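Local atomic coordinates of hydrazine synthase subunit alpha (Candidatus Kuenenia stuttgartiensis, PDB entry 5C2V), a protein that forms part of the hydrazine synthase complex and condenses hydroxylamine with ammonia to yield hydrazine, carrying two c-type hemes. Residues I291-E302 / Q312-A320. Residues are numbered along the deposited sequence; the frame is centred on the assembly and turned at random.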
loop_
_atom_site.group_PDB
_atom_site.type_symbol
_atom_site.label_atom_id
_atom_site.label_comp_id
_atom_site.label_asym_id
_atom_site.label_seq_id
_atom_site.Cartn_x
_atom_site.Cartn_y
_atom_site.Cartn_z
ATOM N N ILE D 291 20.658 12.776 16.355
ATOM C CA ILE D 291 19.904 14.024 16.413
ATOM C C ILE D 291 20.804 15.256 16.321
ATOM O O ILE D 291 21.826 15.341 17.002
ATOM C CB ILE D 291 19.067 14.104 17.706
ATOM C CG1 ILE D 291 18.261 12.817 17.894
ATOM C CG2 ILE D 291 18.151 15.319 17.681
ATOM C CD1 ILE D 291 17.381 12.816 19.122
ATOM N N THR D 292 20.415 16.205 15.473
ATOM C CA THR D 292 21.168 17.444 15.300
ATOM C C THR D 292 20.932 18.402 16.460
ATOM O O THR D 292 19.858 18.418 17.058
ATOM C CB THR D 292 20.799 18.157 13.989
ATOM O OG1 THR D 292 19.412 18.517 14.015
ATOM C CG2 THR D 292 21.065 17.254 12.798
ATOM N N PHE D 293 21.952 19.186 16.786
ATOM C CA PHE D 293 21.874 20.128 17.894
ATOM C C PHE D 293 21.219 21.463 17.529
ATOM O O PHE D 293 20.439 22.005 18.310
ATOM C CB PHE D 293 23.275 20.350 18.463
ATOM C CG PHE D 293 23.929 19.085 18.938
ATOM C CD1 PHE D 293 23.705 18.615 20.221
ATOM C CD2 PHE D 293 24.741 18.347 18.091
ATOM C CE1 PHE D 293 24.293 17.443 20.658
ATOM C CE2 PHE D 293 25.332 17.174 18.523
ATOM C CZ PHE D 293 25.108 16.722 19.807
ATOM N N GLY D 294 21.542 21.996 16.353
ATOM C CA GLY D 294 21.030 23.297 15.958
ATOM C C GLY D 294 19.540 23.390 15.675
ATOM O O GLY D 294 18.830 24.153 16.329
ATOM N N ASP D 295 19.059 22.616 14.706
ATOM C CA ASP D 295 17.639 22.630 14.358
ATOM C C ASP D 295 16.871 21.468 14.983
ATOM O O ASP D 295 15.670 21.319 14.753
ATOM C CB ASP D 295 17.455 22.627 12.837
ATOM C CG ASP D 295 18.445 21.730 12.124
ATOM O OD1 ASP D 295 18.885 20.725 12.723
ATOM O OD2 ASP D 295 18.784 22.031 10.960
ATOM N N ARG D 296 17.574 20.650 15.762
ATOM C CA ARG D 296 16.979 19.497 16.440
ATOM C C ARG D 296 16.265 18.558 15.474
ATOM O O ARG D 296 15.049 18.382 15.548
ATOM C CB ARG D 296 16.010 19.960 17.530
ATOM C CG ARG D 296 16.665 20.231 18.870
ATOM C CD ARG D 296 15.708 20.942 19.811
ATOM N NE ARG D 296 16.023 20.682 21.212
ATOM C CZ ARG D 296 15.325 19.863 21.992
ATOM N NH1 ARG D 296 14.267 19.228 21.507
ATOM N NH2 ARG D 296 15.681 19.681 23.256
ATOM N N LYS D 297 17.030 17.951 14.575
ATOM C CA LYS D 297 16.469 17.020 13.606
ATOM C C LYS D 297 16.995 15.612 13.835
ATOM O O LYS D 297 18.196 15.411 14.017
ATOM C CB LYS D 297 16.794 17.461 12.177
ATOM C CG LYS D 297 16.162 18.777 11.761
ATOM C CD LYS D 297 16.539 19.129 10.330
ATOM C CE LYS D 297 15.885 20.427 9.887
ATOM N NZ LYS D 297 16.272 20.793 8.497
ATOM N N ILE D 298 16.095 14.637 13.823
ATOM C CA ILE D 298 16.513 13.248 13.828
ATOM C C ILE D 298 16.945 12.906 12.414
ATOM O O ILE D 298 16.140 12.949 11.482
ATOM C CB ILE D 298 15.388 12.293 14.274
ATOM C CG1 ILE D 298 14.853 12.690 15.651
ATOM C CG2 ILE D 298 15.883 10.853 14.282
ATOM C CD1 ILE D 298 13.688 11.842 16.117
ATOM N N VAL D 299 18.220 12.566 12.267
ATOM C CA VAL D 299 18.790 12.233 10.971
ATOM C C VAL D 299 19.165 10.764 10.967
ATOM O O VAL D 299 19.916 10.305 11.828
ATOM C CB VAL D 299 20.029 13.091 10.649
ATOM C CG1 VAL D 299 20.694 12.606 9.370
ATOM C CG2 VAL D 299 19.646 14.557 10.538
ATOM N N TYR D 300 18.636 10.023 10.003
ATOM C CA TYR D 300 18.823 8.583 9.991
ATOM C C TYR D 300 19.076 8.035 8.596
ATOM O O TYR D 300 18.777 8.681 7.587
ATOM C CB TYR D 300 17.607 7.889 10.612
ATOM C CG TYR D 300 16.299 8.132 9.885
ATOM C CD1 TYR D 300 15.602 9.324 10.046
ATOM C CD2 TYR D 300 15.751 7.161 9.059
ATOM C CE1 TYR D 300 14.404 9.545 9.393
ATOM C CE2 TYR D 300 14.553 7.373 8.402
ATOM C CZ TYR D 300 13.884 8.567 8.572
ATOM O OH TYR D 300 12.692 8.783 7.920
ATOM N N VAL D 301 19.633 6.832 8.560
ATOM C CA VAL D 301 19.870 6.129 7.314
ATOM C C VAL D 301 18.607 5.395 6.900
ATOM O O VAL D 301 18.113 4.518 7.622
ATOM C CB VAL D 301 21.031 5.123 7.434
ATOM C CG1 VAL D 301 21.072 4.208 6.219
ATOM C CG2 VAL D 301 22.351 5.856 7.608
ATOM N N GLU D 302 18.086 5.775 5.738
ATOM C CA GLU D 302 16.928 5.117 5.163
ATOM C C GLU D 302 17.396 4.195 4.048
ATOM O O GLU D 302 17.785 4.648 2.969
ATOM C CB GLU D 302 15.930 6.151 4.638
ATOM C CG GLU D 302 14.529 5.618 4.402
ATOM C CD GLU D 302 13.591 6.684 3.871
ATOM O OE1 GLU D 302 12.755 7.190 4.649
ATOM O OE2 GLU D 302 13.693 7.017 2.672
ATOM N N GLN D 312 20.052 5.963 1.718
ATOM C CA GLN D 312 20.029 7.420 1.662
ATOM C C GLN D 312 19.909 8.025 3.059
ATOM O O GLN D 312 19.886 7.305 4.058
ATOM C CB GLN D 312 18.879 7.904 0.778
ATOM C CG GLN D 312 18.938 7.382 -0.648
ATOM C CD GLN D 312 20.213 7.784 -1.364
ATOM O OE1 GLN D 312 20.794 8.832 -1.081
ATOM N NE2 GLN D 312 20.656 6.950 -2.296
ATOM N N LEU D 313 19.835 9.351 3.123
ATOM C CA LEU D 313 19.699 10.051 4.396
ATOM C C LEU D 313 18.348 10.750 4.505
ATOM O O LEU D 313 17.983 11.550 3.643
ATOM C CB LEU D 313 20.827 11.072 4.574
ATOM C CG LEU D 313 22.250 10.536 4.740
ATOM C CD1 LEU D 313 23.229 11.682 4.948
ATOM C CD2 LEU D 313 22.322 9.549 5.896
ATOM N N ALA D 314 17.613 10.448 5.569
ATOM C CA ALA D 314 16.317 11.079 5.800
ATOM C C ALA D 314 16.301 11.790 7.148
ATOM O O ALA D 314 17.116 11.494 8.022
ATOM C CB ALA D 314 15.203 10.048 5.726
ATOM N N ALA D 315 15.377 12.730 7.316
ATOM C CA ALA D 315 15.310 13.495 8.554
ATOM C C ALA D 315 13.885 13.872 8.953
ATOM O O ALA D 315 13.062 14.223 8.107
ATOM C CB ALA D 315 16.165 14.750 8.438
ATOM N N VAL D 316 13.607 13.797 10.253
ATOM C CA VAL D 316 12.346 14.286 10.809
ATOM C C VAL D 316 12.618 15.003 12.127
ATOM O O VAL D 316 13.365 14.500 12.962
ATOM C CB VAL D 316 11.320 13.149 11.040
ATOM C CG1 VAL D 316 10.725 12.682 9.722
ATOM C CG2 VAL D 316 11.956 11.984 11.788
ATOM N N SER D 317 12.017 16.175 12.310
ATOM C CA SER D 317 12.262 16.986 13.503
ATOM C C SER D 317 11.961 16.213 14.784
ATOM O O SER D 317 10.925 15.560 14.894
ATOM C CB SER D 317 11.430 18.268 13.465
ATOM O OG SER D 317 10.089 18.017 13.848
ATOM N N TRP D 318 12.879 16.284 15.743
ATOM C CA TRP D 318 12.711 15.585 17.012
ATOM C C TRP D 318 11.547 16.153 17.814
ATOM O O TRP D 318 10.814 15.412 18.470
ATOM C CB TRP D 318 13.995 15.656 17.841
ATOM C CG TRP D 318 13.753 15.456 19.305
ATOM C CD1 TRP D 318 13.694 16.424 20.264
ATOM C CD2 TRP D 318 13.514 14.212 19.974
ATOM N NE1 TRP D 318 13.443 15.859 21.491
ATOM C CE2 TRP D 318 13.328 14.503 21.340
ATOM C CE3 TRP D 318 13.446 12.882 19.552
ATOM C CZ2 TRP D 318 13.077 13.512 22.285
ATOM C CZ3 TRP D 318 13.197 11.899 20.494
ATOM C CH2 TRP D 318 13.015 12.219 21.844
ATOM N N ASP D 319 11.384 17.470 17.756
ATOM C CA ASP D 319 10.332 18.149 18.503
ATOM C C ASP D 319 8.946 17.734 18.016
ATOM O O ASP D 319 8.053 17.466 18.820
ATOM C CB ASP D 319 10.496 19.667 18.398
ATOM C CG ASP D 319 11.791 20.156 19.019
ATOM O OD1 ASP D 319 12.293 19.492 19.950
ATOM O OD2 ASP D 319 12.304 21.205 18.577
ATOM N N ALA D 320 8.775 17.683 16.701
ATOM C CA ALA D 320 7.507 17.263 16.112
ATOM C C ALA D 320 7.731 16.240 15.003
ATOM O O ALA D 320 7.720 16.586 13.822
ATOM C CB ALA D 320 6.746 18.467 15.579
#
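Tyr-300 lies across Ala-314, its antiparallel partner: Ala-314 CB sits 3.9 Å from the centroid of the Tyr-300 ring, 28° off the ring normal, a CH-pi contact over one face. A chi1 of 61° sets CG of Tyr-300 between its own backbone N and carbonyl carbon, which folds the ring over the neighbouring strand. Beneath it the backbones are joined by a reciprocal pair of nearly straight bonds, Tyr-300 N to Ala-314 O and Ala-314 N to Tyr-300 O, both 2.9 Å. Reciprocal but more bent pairs link Ile-298 with Val-316 and Glu-302 with Gln-312. On the other face of the sheet, Val-299 CG2 meets Ala-315 CB at 4.1 Å, and Val-301 meets Leu-313.

Just beyond the paired strands, Trp-318 N donates to Arg-296 O at 3.0 Å and adds one more backbone bond. Ile-298 CD1 abuts the edge of the indole, 3.6 Å from Trp-318 CE3, while Ile-291 CD1 comes within 4.0 Å of Trp-318 CE3. The extended Arg-296 chain takes NH1 to Asp-319 OD1 in a salt bridge whose N-H...O angle of 126° makes the hydrogen bond weak.

Farther out, Glu-302 OE2 forms a salt bridge with Lys-328 and OE1 a hydrogen bond with Tyr-326 OH, Ile-272 packs on Ile-298 and Trp-318, and Trp-318 O accepts from Asn-250 of the beta subunit. The two strands are the central pair of a four-stranded antiparallel sheet, consistent with one blade of the six-bladed propeller. Backbone bonding and apolar contacts thus dominate the hairpin, with the Arg-296/Asp-319 salt bridge in the flanking loops, at the end beside the beta subunit.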